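Local atomic coordinates of uncharacterized protein YhfS (Escherichia coli, PDB entry 4J8L), a protein that is of unknown function but carries covalently attached pyridoxal 5'-phosphate and has the two-domain build of aminotransferase-like enzymes, with cysteine synthase activity only tentatively assigned. Residues R92-D97 with I116-N121; A85-G90 with M111-I116; V152-L157 with C183-N188; V280-F285 with A337-P342; A68-G73 with S225-A230. All blocks are in the same frame, centred on the assembly; numbering follows the deposited sequence.

Contact 1: residues R92-D97 with I116-N121; sequences RLLVHD and ITVDFN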
# COMPACT_ATOMS: atom_id res chain seq x y z
N ARG A 92 -7.82 -22.10 8.25
CA ARG A 92 -7.39 -22.15 6.86
C ARG A 92 -7.57 -20.81 6.15
O ARG A 92 -8.68 -20.27 6.09
CB ARG A 92 -8.14 -23.27 6.12
CG ARG A 92 -7.94 -24.63 6.76
CD ARG A 92 -9.13 -25.56 6.51
NE ARG A 92 -9.24 -25.96 5.11
CZ ARG A 92 -8.44 -26.84 4.52
NH1 ARG A 92 -7.45 -27.41 5.20
NH2 ARG A 92 -8.61 -27.15 3.24
N LEU A 93 -6.47 -20.29 5.63
CA LEU A 93 -6.46 -19.00 4.96
C LEU A 93 -6.19 -19.16 3.47
O LEU A 93 -5.21 -19.78 3.07
CB LEU A 93 -5.40 -18.08 5.58
CG LEU A 93 -5.22 -16.72 4.89
CD1 LEU A 93 -6.43 -15.81 5.17
CD2 LEU A 93 -3.92 -16.05 5.32
N LEU A 94 -7.08 -18.61 2.65
CA LEU A 94 -6.87 -18.64 1.21
C LEU A 94 -5.96 -17.48 0.77
O LEU A 94 -6.18 -16.33 1.14
CB LEU A 94 -8.20 -18.57 0.47
CG LEU A 94 -8.10 -18.61 -1.06
CD1 LEU A 94 -7.98 -20.04 -1.55
CD2 LEU A 94 -9.29 -17.92 -1.71
N VAL A 95 -4.94 -17.81 -0.02
CA VAL A 95 -4.06 -16.80 -0.61
C VAL A 95 -3.83 -17.06 -2.09
O VAL A 95 -4.04 -18.17 -2.60
CB VAL A 95 -2.68 -16.72 0.11
CG1 VAL A 95 -2.84 -16.27 1.55
CG2 VAL A 95 -1.97 -18.05 0.03
N HIS A 96 -3.39 -16.02 -2.79
CA HIS A 96 -3.08 -16.08 -4.21
C HIS A 96 -1.81 -16.90 -4.46
O HIS A 96 -0.94 -16.98 -3.60
CB HIS A 96 -2.93 -14.65 -4.73
CG HIS A 96 -2.49 -14.54 -6.16
ND1 HIS A 96 -3.01 -15.31 -7.17
CD2 HIS A 96 -1.58 -13.72 -6.75
CE1 HIS A 96 -2.45 -14.99 -8.32
NE2 HIS A 96 -1.57 -14.02 -8.09
N ASP A 97 -1.73 -17.51 -5.65
CA ASP A 97 -0.56 -18.29 -6.05
C ASP A 97 0.58 -17.38 -6.50
O ASP A 97 0.85 -17.25 -7.69
CB ASP A 97 -0.94 -19.28 -7.16
CG ASP A 97 0.17 -20.27 -7.48
OD1 ASP A 97 1.19 -20.32 -6.75
OD2 ASP A 97 0.02 -21.02 -8.46
N ILE A 116 -4.21 -22.18 1.85
CA ILE A 116 -4.83 -22.76 0.67
C ILE A 116 -4.53 -21.80 -0.47
O ILE A 116 -4.86 -20.62 -0.39
CB ILE A 116 -6.35 -22.88 0.82
CG1 ILE A 116 -6.70 -23.76 2.02
CG2 ILE A 116 -6.97 -23.43 -0.45
CD1 ILE A 116 -8.18 -23.80 2.33
N THR A 117 -3.92 -22.31 -1.53
CA THR A 117 -3.43 -21.45 -2.60
C THR A 117 -4.22 -21.67 -3.89
O THR A 117 -4.56 -22.81 -4.22
CB THR A 117 -1.94 -21.74 -2.85
OG1 THR A 117 -1.19 -21.44 -1.67
CG2 THR A 117 -1.42 -20.90 -3.98
N VAL A 118 -4.51 -20.59 -4.60
CA VAL A 118 -5.15 -20.67 -5.91
C VAL A 118 -4.77 -19.42 -6.71
O VAL A 118 -4.47 -18.37 -6.14
CB VAL A 118 -6.69 -20.79 -5.78
CG1 VAL A 118 -7.28 -19.52 -5.18
CG2 VAL A 118 -7.33 -21.10 -7.14
N ASP A 119 -4.77 -19.55 -8.04
CA ASP A 119 -4.45 -18.42 -8.91
C ASP A 119 -5.64 -17.45 -8.99
O ASP A 119 -6.64 -17.75 -9.64
CB ASP A 119 -4.12 -18.95 -10.31
CG ASP A 119 -3.45 -17.92 -11.20
OD1 ASP A 119 -3.38 -16.74 -10.81
OD2 ASP A 119 -2.99 -18.30 -12.30
N PHE A 120 -5.54 -16.29 -8.34
CA PHE A 120 -6.63 -15.31 -8.36
C PHE A 120 -6.88 -14.78 -9.78
O PHE A 120 -7.90 -14.14 -10.03
CB PHE A 120 -6.33 -14.11 -7.44
CG PHE A 120 -6.43 -14.42 -5.97
CD1 PHE A 120 -6.73 -15.69 -5.51
CD2 PHE A 120 -6.23 -13.40 -5.04
CE1 PHE A 120 -6.81 -15.95 -4.15
CE2 PHE A 120 -6.31 -13.65 -3.68
CZ PHE A 120 -6.60 -14.92 -3.23
N ASN A 121 -5.95 -15.04 -10.69
CA ASN A 121 -6.09 -14.59 -12.07
C ASN A 121 -7.06 -15.48 -12.83
O ASN A 121 -7.44 -15.17 -13.96
CB ASN A 121 -4.73 -14.57 -12.77
CG ASN A 121 -3.78 -13.54 -12.19
OD1 ASN A 121 -4.14 -12.36 -12.05
ND2 ASN A 121 -2.58 -13.97 -11.85
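Leu-94, Val-95 and His-96 pair in parallel with Ile-116, Thr-117 and Val-118, held by backbone hydrogen bonds. Ile-116 N gives to Leu-93 O at 2.9 Å, Val-95 N to Ile-116 O at 2.8 Å, and Val-118 N to Val-95 O at 3.2 Å. A further bond, from Asp-97 N to Val-118 O, is weak, bent to 127° at its hydrogen.

Among the side chains the polar link is His-96. Its ND1 takes the N-H of Phe-120 at 3.0 Å, with the donor tilted 26° out of the ring plane; NE2 is bonded to Asp-149, and these two anchors at different points fix the rotation of the imidazole. Asp-119 OD1 closes an Asx turn by accepting from Asn-121 N. The paired strands 92-96 and 114-118, with helix 102-111 between them, form a beta-alpha-beta crossover at the border of the mixed sheet, where 114-118 is the outermost strand.

Apolar contacts line the face bearing Leu-94 and Ile-116. The CD1 of Leu-94 lies 3.7 Å from Ile-116 CG2, the two side chains crossing at about a right angle. His-96 CB sits over the centre of the Phe-120 ring, 3.6 Å from its centroid, a CH-pi contact. An alanine in place of Phe-120 would remove this ring and probably open a gap between His-96 CB and Leu-94 CD2. Arg-92, whose NH2 is bonded to Gln-133, lays one guanidinium face on Ile-116 CD1.

Contact 2: residues A85-G90 with M111-I116; sequences ALLKPG and MGLTLI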
# COMPACT_ATOMS: atom_id res chain seq x y z
N ALA A 85 -8.75 -11.12 13.82
CA ALA A 85 -10.18 -10.89 14.00
C ALA A 85 -11.04 -11.70 13.03
O ALA A 85 -12.26 -11.80 13.22
CB ALA A 85 -10.48 -9.40 13.86
N LEU A 86 -10.43 -12.29 12.01
CA LEU A 86 -11.18 -13.07 11.01
C LEU A 86 -11.05 -14.58 11.21
O LEU A 86 -11.96 -15.34 10.84
CB LEU A 86 -10.74 -12.71 9.59
CG LEU A 86 -11.12 -11.32 9.09
CD1 LEU A 86 -10.67 -11.13 7.65
CD2 LEU A 86 -12.62 -11.08 9.22
N LEU A 87 -9.94 -15.02 11.78
CA LEU A 87 -9.80 -16.44 12.02
C LEU A 87 -8.94 -16.80 13.22
O LEU A 87 -8.26 -15.95 13.80
CB LEU A 87 -9.37 -17.19 10.75
CG LEU A 87 -7.94 -17.14 10.22
CD1 LEU A 87 -7.79 -18.22 9.16
CD2 LEU A 87 -7.63 -15.80 9.62
N LYS A 88 -9.03 -18.07 13.62
CA LYS A 88 -8.37 -18.59 14.80
C LYS A 88 -7.08 -19.28 14.39
O LYS A 88 -6.93 -19.66 13.23
CB LYS A 88 -9.29 -19.59 15.52
CG LYS A 88 -10.57 -18.96 16.06
CD LYS A 88 -11.50 -20.01 16.64
CE LYS A 88 -12.76 -19.37 17.21
NZ LYS A 88 -13.67 -20.39 17.79
N PRO A 89 -6.14 -19.44 15.34
CA PRO A 89 -4.92 -20.19 15.07
C PRO A 89 -5.25 -21.58 14.54
O PRO A 89 -6.15 -22.24 15.06
CB PRO A 89 -4.29 -20.32 16.46
CG PRO A 89 -4.78 -19.17 17.21
CD PRO A 89 -6.16 -18.87 16.70
N GLY A 90 -4.53 -22.01 13.51
CA GLY A 90 -4.71 -23.35 12.99
C GLY A 90 -5.80 -23.44 11.94
O GLY A 90 -6.06 -24.52 11.40
N MSE A 111 0.66 -17.67 13.63
CA MSE A 111 -0.70 -18.10 13.94
C MSE A 111 -0.93 -19.58 13.63
O MSE A 111 -1.98 -20.13 13.93
CB MSE A 111 -1.74 -17.28 13.18
CG MSE A 111 -1.83 -15.83 13.59
SE MSE A 111 -3.39 -14.96 12.78
CE MSE A 111 -4.81 -15.93 13.71
N GLY A 112 0.06 -20.23 13.02
CA GLY A 112 -0.07 -21.63 12.67
C GLY A 112 -1.18 -21.91 11.68
O GLY A 112 -1.80 -22.98 11.70
N LEU A 113 -1.43 -20.95 10.79
CA LEU A 113 -2.49 -21.10 9.80
C LEU A 113 -2.09 -22.10 8.72
O LEU A 113 -0.91 -22.27 8.42
CB LEU A 113 -2.80 -19.76 9.14
CG LEU A 113 -3.22 -18.62 10.05
CD1 LEU A 113 -3.54 -17.37 9.24
CD2 LEU A 113 -4.41 -19.04 10.90
N THR A 114 -3.09 -22.75 8.15
CA THR A 114 -2.91 -23.60 6.99
C THR A 114 -3.24 -22.76 5.76
O THR A 114 -4.31 -22.16 5.70
CB THR A 114 -3.85 -24.80 7.04
OG1 THR A 114 -3.49 -25.64 8.15
CG2 THR A 114 -3.75 -25.61 5.76
N LEU A 115 -2.32 -22.71 4.81
CA LEU A 115 -2.56 -21.93 3.59
C LEU A 115 -3.21 -22.77 2.49
O LEU A 115 -2.82 -23.91 2.24
CB LEU A 115 -1.27 -21.31 3.07
CG LEU A 115 -0.62 -20.27 3.98
CD1 LEU A 115 0.57 -19.61 3.29
CD2 LEU A 115 -1.65 -19.22 4.40
N ILE A 116 -4.21 -22.18 1.85
CA ILE A 116 -4.83 -22.76 0.67
C ILE A 116 -4.53 -21.80 -0.47
O ILE A 116 -4.86 -20.62 -0.39
CB ILE A 116 -6.35 -22.88 0.82
CG1 ILE A 116 -6.70 -23.76 2.02
CG2 ILE A 116 -6.97 -23.43 -0.45
CD1 ILE A 116 -8.18 -23.80 2.33
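Gly-90 and Met-111 meet through their backbones where the touching parts of the chain run 75° apart: Gly-90 N donates to Met-111 O at 3.2 Å, a weak bond bent to 134° at the hydrogen. The same carbonyl oxygen receives a CA-H...O contact from Pro-89, whose CA is 3.2 Å from Met-111 O. One residue further on, Gly-90 CA approaches Gly-112 O at 3.2 Å in a second contact of this kind.

Both sides of the contact are helix exits. Gly-112 adopts positive phi in a Schellman motif that ends helix 102-111, ahead of strand 114-118. Residues 87-90 likewise carry the chain from helix 74-86 toward strand 92-96, and at the backbone angles of Gly-90 a beta carbon would collide with the carbonyl oxygen before it, a conformation suited to glycine.

Of the side chains, the ends of Leu-87 and Leu-113 meet head-on, Leu-87 CD1 3.9 Å from Leu-113 CD2. Leu-87 achieves this with CG between its backbone N and carbonyl carbon (chi1 75°), a setting that turns its branch toward Leu-113. The same CD2 of Leu-113 also touches Lys-88 O, at 3.5 Å. Met-111, modelled as selenomethionine, bends at its last torsion and brings CE to 3.5 Å from Leu-87 O. Just before this turn in the chain, Ala-85 packs on helix 210-219 and its carbonyl oxygen accepts from Arg-215.

Contact 3: residues V152-L157 with C183-N188; sequences VLADVL and CECGAN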
# COMPACT_ATOMS: atom_id res chain seq x y z
N VAL A 152 -8.74 -8.20 -11.23
CA VAL A 152 -9.47 -7.02 -10.75
C VAL A 152 -9.87 -7.27 -9.30
O VAL A 152 -10.57 -8.24 -9.01
CB VAL A 152 -10.73 -6.78 -11.60
CG1 VAL A 152 -11.55 -5.63 -11.01
CG2 VAL A 152 -10.34 -6.50 -13.04
N LEU A 153 -9.40 -6.41 -8.40
CA LEU A 153 -9.65 -6.57 -6.97
C LEU A 153 -11.12 -6.83 -6.66
O LEU A 153 -11.45 -7.80 -5.97
CB LEU A 153 -9.16 -5.34 -6.20
CG LEU A 153 -9.30 -5.41 -4.68
CD1 LEU A 153 -8.57 -6.62 -4.12
CD2 LEU A 153 -8.78 -4.13 -4.02
N ALA A 154 -12.00 -5.97 -7.18
CA ALA A 154 -13.43 -6.06 -6.90
C ALA A 154 -14.03 -7.40 -7.31
O ALA A 154 -14.93 -7.92 -6.65
CB ALA A 154 -14.17 -4.91 -7.57
N ASP A 155 -13.53 -7.96 -8.41
CA ASP A 155 -14.06 -9.23 -8.91
C ASP A 155 -13.63 -10.41 -8.06
O ASP A 155 -14.41 -11.34 -7.84
CB ASP A 155 -13.67 -9.43 -10.38
CG ASP A 155 -14.29 -8.39 -11.29
OD1 ASP A 155 -15.25 -7.71 -10.86
OD2 ASP A 155 -13.81 -8.25 -12.43
N VAL A 156 -12.39 -10.37 -7.57
CA VAL A 156 -11.92 -11.41 -6.67
C VAL A 156 -12.72 -11.35 -5.37
O VAL A 156 -13.17 -12.38 -4.85
CB VAL A 156 -10.42 -11.25 -6.38
CG1 VAL A 156 -9.99 -12.18 -5.25
CG2 VAL A 156 -9.61 -11.52 -7.64
N LEU A 157 -12.92 -10.13 -4.87
CA LEU A 157 -13.70 -9.92 -3.65
C LEU A 157 -15.15 -10.36 -3.80
O LEU A 157 -15.71 -10.97 -2.89
CB LEU A 157 -13.62 -8.46 -3.20
CG LEU A 157 -12.22 -8.02 -2.77
CD1 LEU A 157 -12.18 -6.51 -2.53
CD2 LEU A 157 -11.76 -8.77 -1.53
N CYS A 183 -12.09 -2.31 1.20
CA CYS A 183 -13.36 -2.15 1.91
C CYS A 183 -14.39 -1.35 1.12
O CYS A 183 -15.56 -1.31 1.49
CB CYS A 183 -13.15 -1.52 3.29
SG CYS A 183 -12.51 0.17 3.26
N GLU A 184 -13.96 -0.71 0.03
CA GLU A 184 -14.87 0.05 -0.81
C GLU A 184 -15.37 -0.77 -1.99
O GLU A 184 -16.25 -0.32 -2.73
CB GLU A 184 -14.19 1.32 -1.33
CG GLU A 184 -13.69 2.25 -0.23
CD GLU A 184 -13.00 3.49 -0.78
OE1 GLU A 184 -11.95 3.35 -1.45
OE2 GLU A 184 -13.52 4.60 -0.53
N CYS A 185 -14.83 -1.96 -2.17
CA CYS A 185 -15.26 -2.80 -3.28
C CYS A 185 -15.43 -4.28 -2.92
O CYS A 185 -15.23 -5.17 -3.76
CB CYS A 185 -14.35 -2.62 -4.50
SG CYS A 185 -12.61 -3.09 -4.28
N GLY A 186 -15.81 -4.54 -1.68
CA GLY A 186 -16.22 -5.89 -1.31
C GLY A 186 -15.55 -6.56 -0.12
O GLY A 186 -16.07 -7.56 0.38
N ALA A 187 -14.42 -6.04 0.32
CA ALA A 187 -13.69 -6.65 1.43
C ALA A 187 -14.36 -6.36 2.77
O ALA A 187 -15.00 -5.31 2.96
CB ALA A 187 -12.24 -6.17 1.47
N ASN A 188 -14.21 -7.29 3.71
CA ASN A 188 -14.71 -7.05 5.06
C ASN A 188 -13.86 -6.04 5.81
O ASN A 188 -14.39 -5.25 6.56
CB ASN A 188 -14.84 -8.36 5.83
CG ASN A 188 -15.80 -9.30 5.17
OD1 ASN A 188 -15.40 -10.14 4.37
ND2 ASN A 188 -17.09 -9.12 5.45
O HOH W 1 -16.84 -6.66 -5.06
O HOH W 2 -15.24 -10.12 -0.20
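Leu-153, in the first turn of helix 153-162, touches the loop at Cys-185, where its CD2 lies 4.0 Å from SG. Next in sequence, Ala-154 sets its CB 3.8 Å from Cys-185 CB. Its carbonyl is joined to the loop by water: one molecule donates to Ala-154 O at 2.8 Å and also to Cys-185 O.

A turn later, Leu-157 supplies the broadest apolar contact. Its CG is anti to the carbonyl carbon (chi1 -65°), which sends the two methyls down the loop, CD1 to 3.9 Å from Cys-185 SG and CD2 to 4.0 Å from Ala-187 CB. The sulfur reaches this spot because SG stands between the backbone N and carbonyl carbon of Cys-185 (chi1 62°), where it touches both leucines. Gly-186 lies close against Leu-157: a CB there would clash with Leu-157 CB. Replacing Leu-157 by an alanine would remove both methyls and probably leave a gap beside Cys-185 SG and Ala-187 CB. A second water lies between Leu-157 O and Gly-186 O, and Gly-186 O is also held by Arg-161.

The loop runs between strands 167-170 and 189-193, so the contact joins this loop to the helix, whose Leu-153 and Leu-157 also rest on Val-140 and Thr-169 of the sheet. Side chains meet side chains through carbon and sulfur, and Leu-157 CD1 also lies on the backbone of the loop; carbonyls that both accept cannot bond one another, but water can mediate between them.

Contact 4: residues V280-F285 with A337-P342; sequences VLIVEF and AIRINP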
# COMPACT_ATOMS: atom_id res chain seq x y z
N VAL A 280 5.88 2.00 -10.05
CA VAL A 280 7.19 2.61 -10.26
C VAL A 280 7.66 2.30 -11.68
O VAL A 280 7.00 1.57 -12.42
CB VAL A 280 8.24 2.01 -9.29
CG1 VAL A 280 7.90 2.35 -7.84
CG2 VAL A 280 8.36 0.51 -9.48
N LEU A 281 8.81 2.86 -12.05
CA LEU A 281 9.44 2.51 -13.32
C LEU A 281 10.48 1.41 -13.17
O LEU A 281 11.24 1.39 -12.20
CB LEU A 281 10.12 3.73 -13.95
CG LEU A 281 9.26 4.45 -14.98
CD1 LEU A 281 8.36 5.44 -14.27
CD2 LEU A 281 10.10 5.12 -16.05
N ILE A 282 10.50 0.49 -14.12
CA ILE A 282 11.59 -0.47 -14.21
C ILE A 282 12.40 -0.15 -15.45
O ILE A 282 11.89 -0.18 -16.57
CB ILE A 282 11.08 -1.91 -14.28
CG1 ILE A 282 10.40 -2.27 -12.97
CG2 ILE A 282 12.23 -2.86 -14.56
CD1 ILE A 282 9.41 -3.36 -13.10
N VAL A 283 13.67 0.16 -15.23
CA VAL A 283 14.54 0.61 -16.32
C VAL A 283 15.66 -0.39 -16.53
O VAL A 283 16.41 -0.69 -15.60
CB VAL A 283 15.13 1.98 -16.01
CG1 VAL A 283 16.02 2.44 -17.14
CG2 VAL A 283 14.00 3.00 -15.78
N GLU A 284 15.77 -0.90 -17.75
CA GLU A 284 16.78 -1.89 -18.10
C GLU A 284 17.78 -1.28 -19.07
O GLU A 284 17.39 -0.61 -20.02
CB GLU A 284 16.12 -3.12 -18.74
CG GLU A 284 17.09 -4.26 -19.10
CD GLU A 284 16.50 -5.23 -20.10
OE1 GLU A 284 15.60 -4.82 -20.88
OE2 GLU A 284 16.93 -6.40 -20.13
N PHE A 285 19.06 -1.52 -18.82
CA PHE A 285 20.13 -1.01 -19.67
C PHE A 285 20.63 -2.07 -20.64
O PHE A 285 20.46 -3.27 -20.41
CB PHE A 285 21.28 -0.50 -18.80
CG PHE A 285 20.84 0.50 -17.77
CD1 PHE A 285 20.53 1.80 -18.14
CD2 PHE A 285 20.70 0.14 -16.44
CE1 PHE A 285 20.09 2.74 -17.19
CE2 PHE A 285 20.27 1.06 -15.49
CZ PHE A 285 19.97 2.36 -15.87
N ALA A 337 19.02 -4.03 -14.64
CA ALA A 337 17.81 -3.21 -14.45
C ALA A 337 17.66 -2.68 -13.03
O ALA A 337 18.17 -3.28 -12.08
CB ALA A 337 16.58 -4.00 -14.86
N ILE A 338 16.95 -1.57 -12.91
CA ILE A 338 16.74 -0.92 -11.62
C ILE A 338 15.28 -0.49 -11.48
O ILE A 338 14.55 -0.43 -12.48
CB ILE A 338 17.64 0.32 -11.48
CG1 ILE A 338 17.28 1.37 -12.54
CG2 ILE A 338 19.11 -0.09 -11.59
CD1 ILE A 338 17.92 2.74 -12.29
N ARG A 339 14.87 -0.20 -10.25
CA ARG A 339 13.57 0.43 -10.00
C ARG A 339 13.76 1.91 -9.72
O ARG A 339 14.70 2.31 -9.04
CB ARG A 339 12.87 -0.20 -8.79
CG ARG A 339 12.20 -1.54 -9.08
CD ARG A 339 11.49 -2.09 -7.85
NE ARG A 339 12.43 -2.50 -6.80
CZ ARG A 339 12.08 -3.04 -5.64
NH1 ARG A 339 10.80 -3.24 -5.35
NH2 ARG A 339 13.01 -3.37 -4.76
N ILE A 340 12.85 2.73 -10.25
CA ILE A 340 12.84 4.16 -9.93
C ILE A 340 11.47 4.59 -9.45
O ILE A 340 10.48 4.42 -10.17
CB ILE A 340 13.21 5.03 -11.14
CG1 ILE A 340 14.62 4.71 -11.63
CG2 ILE A 340 13.18 6.52 -10.76
CD1 ILE A 340 15.02 5.51 -12.85
N ASN A 341 11.41 5.12 -8.23
CA ASN A 341 10.19 5.74 -7.72
C ASN A 341 10.46 7.23 -7.65
O ASN A 341 11.25 7.68 -6.81
CB ASN A 341 9.86 5.18 -6.34
CG ASN A 341 8.50 5.65 -5.82
OD1 ASN A 341 8.04 6.74 -6.15
ND2 ASN A 341 7.86 4.81 -5.01
N PRO A 342 9.84 8.00 -8.55
CA PRO A 342 10.14 9.44 -8.61
C PRO A 342 9.85 10.21 -7.32
O PRO A 342 10.38 11.31 -7.16
CB PRO A 342 9.22 9.94 -9.73
CG PRO A 342 8.99 8.73 -10.59
CD PRO A 342 8.90 7.59 -9.61
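Strands 279-285 and 337-341 form an antiparallel pair at the middle of the four-stranded sheet of the YhfS-like C-terminal domain, and two hydrogen-bonded pairs of residues define it. Leu-281 and Ile-340 exchange bonds in both directions, with Leu-281 N to Ile-340 O at 3.0 Å and Ile-340 N to Leu-281 O at 2.9 Å. Val-283 and Ile-338 do the same, Val-283 N to Ile-338 O and Ile-338 N to Val-283 O both measuring 2.9 Å. The strand axes make an angle of 154°, so the pair is twisted.

The face of Leu-281, Val-283, Ile-338 and Ile-340 is apolar. Val-283 CG2 touches Ile-340 CD1 at 4.0 Å, the two side chains passing obliquely. Ile-338 places CG1 between its backbone N and carbonyl carbon (chi1 63°), and from there CD1 approaches the edge of the Phe-285 ring, 4.1 Å from CZ. On the other face, Ala-337 CB lies 4.0 Å from Glu-284 CB, while the carboxylate leads off to Ser-270. At the far end Val-280 CG1 packs 3.7 Å from Asn-341 ND2, one side chain lying across the other; that amide nitrogen is held by Glu-310.

Arg-339, projecting from the face of Ile-282, is bonded to the carbonyls of Ala-276 and Arg-321. Strand 268-275 flanks 279-285 and strand 318-320 flanks 337-341, while Leu-281 packs on the long helix 229-261 that underlies the apolar face.

Contact 5: residues A68-G73 with S225-A230; sequences AALVQG and SQIQGA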
# COMPACT_ATOMS: atom_id res chain seq x y z
N ALA A 68 -13.43 1.98 11.82
CA ALA A 68 -11.99 1.89 11.63
C ALA A 68 -11.25 1.85 12.96
O ALA A 68 -11.76 2.31 13.99
CB ALA A 68 -11.48 3.05 10.78
N ALA A 69 -10.05 1.29 12.95
CA ALA A 69 -9.18 1.32 14.12
C ALA A 69 -7.76 1.61 13.70
O ALA A 69 -7.25 0.99 12.77
CB ALA A 69 -9.24 -0.00 14.87
N LEU A 70 -7.12 2.56 14.38
CA LEU A 70 -5.68 2.76 14.20
C LEU A 70 -4.96 1.82 15.16
O LEU A 70 -5.41 1.61 16.30
CB LEU A 70 -5.31 4.23 14.48
CG LEU A 70 -5.91 5.23 13.49
CD1 LEU A 70 -5.57 6.68 13.88
CD2 LEU A 70 -5.42 4.94 12.09
N VAL A 71 -3.87 1.21 14.70
CA VAL A 71 -3.14 0.23 15.49
C VAL A 71 -1.62 0.46 15.39
O VAL A 71 -1.13 1.09 14.45
CB VAL A 71 -3.42 -1.22 15.03
CG1 VAL A 71 -4.92 -1.55 15.13
CG2 VAL A 71 -2.92 -1.43 13.61
N GLN A 72 -0.89 -0.05 16.38
CA GLN A 72 0.56 -0.05 16.34
C GLN A 72 1.07 -1.06 15.32
O GLN A 72 0.35 -2.00 14.93
CB GLN A 72 1.14 -0.39 17.71
CG GLN A 72 0.71 0.55 18.84
CD GLN A 72 1.43 1.90 18.79
OE1 GLN A 72 2.08 2.26 17.80
NE2 GLN A 72 1.34 2.65 19.89
N GLY A 73 2.32 -0.89 14.90
CA GLY A 73 2.92 -1.83 13.98
C GLY A 73 2.71 -1.53 12.50
O GLY A 73 3.06 -2.34 11.64
N SER A 225 -0.95 0.13 23.48
CA SER A 225 -1.71 -0.35 22.33
C SER A 225 -2.32 0.81 21.55
O SER A 225 -2.58 0.69 20.36
CB SER A 225 -2.83 -1.30 22.78
OG SER A 225 -2.33 -2.54 23.25
N GLN A 226 -2.56 1.92 22.24
CA GLN A 226 -3.32 3.04 21.68
C GLN A 226 -2.49 3.93 20.78
O GLN A 226 -1.28 4.07 20.95
CB GLN A 226 -3.93 3.92 22.78
CG GLN A 226 -4.68 3.15 23.86
CD GLN A 226 -5.66 2.12 23.30
OE1 GLN A 226 -6.34 2.36 22.30
NE2 GLN A 226 -5.72 0.96 23.95
N ILE A 227 -3.17 4.56 19.83
CA ILE A 227 -2.57 5.61 19.02
C ILE A 227 -2.97 6.94 19.65
O ILE A 227 -4.16 7.21 19.88
CB ILE A 227 -3.04 5.48 17.56
CG1 ILE A 227 -2.62 4.13 16.98
CG2 ILE A 227 -2.49 6.62 16.70
CD1 ILE A 227 -1.13 3.77 17.21
N GLN A 228 -1.99 7.79 19.97
CA GLN A 228 -2.31 9.03 20.69
C GLN A 228 -2.96 10.06 19.76
O GLN A 228 -2.82 9.97 18.54
CB GLN A 228 -1.07 9.61 21.36
CG GLN A 228 -0.42 8.66 22.37
CD GLN A 228 -1.38 8.23 23.49
OE1 GLN A 228 -2.30 8.95 23.85
NE2 GLN A 228 -1.15 7.04 24.04
N GLY A 229 -3.69 11.02 20.35
CA GLY A 229 -4.43 12.00 19.58
C GLY A 229 -3.57 12.72 18.55
O GLY A 229 -3.99 12.88 17.40
N ALA A 230 -2.37 13.12 18.94
CA ALA A 230 -1.49 13.86 18.02
C ALA A 230 -1.08 12.99 16.83
O ALA A 230 -1.00 13.47 15.69
CB ALA A 230 -0.26 14.38 18.75
O HOH W 3 -2.17 -1.33 18.63
O HOH W 4 1.02 5.41 20.37
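The amide of Gln-72 has Ile-227 CD1 over one face: the methyl carbon stands 3.5 Å from Gln-72 CD and 3.6 Å from Gln-72 OE1. At the nitrogen end, NE2 is hydrogen-bonded to Gly-224 O, and it also gives a weak bond to a water 2.8 Å away that lies near Gln-226 O. A bend at chi2 (-76°) folds the chain of Gln-72 back so that the amide lies against the isoleucine, the two side chains running antiparallel alongside one another.

The backbones are linked by a second water, which accepts from Gln-72 N at 2.9 Å and donates to Ser-225 O at 2.7 Å. Here strand 67-72, outermost in the seven-stranded mixed sheet, meets the approach to helix 229-261, the long helix that leads into the C-terminal domain. The strand runs on to Gly-73 and helix 74-86, a turn that in related fold-type I enzymes commonly lies near the cofactor phosphate.

Earlier on the strand, Ile-227 also meets Leu-70, lying across it with CG1 3.7 Å from Leu-70 CB. Leu-70 packs further on Val-55 and Leu-59 of helix 50-62, and Ile-227 on Val-203 of the adjoining strand.

In the fold
From the N terminus, the chain first enters contact 5 at residues 68-73 and returns to it only at 225-230, so this long loop encloses contacts 1, 2 and 3. Within it contacts 2 and 1 cross: 85-90, 92-97, 111-116 and 116-121 alternate, and the two share Ile-116, binding strands 92-96 and 114-118 and the helix between them to the exit of helix 74-86. Contact 3 opens after contact 1 closes, joining helix 153-162 to the loop before strand 189-193; Val-156 touches Phe-120 of contact 1. Contacts 1 and 5 reach opposite borders of the seven-stranded sheet. Contact 4 comes last, 280-285 meeting 337-342 across 51 intervening residues in the C-terminal domain, about 35 Å from contact 5 between centres.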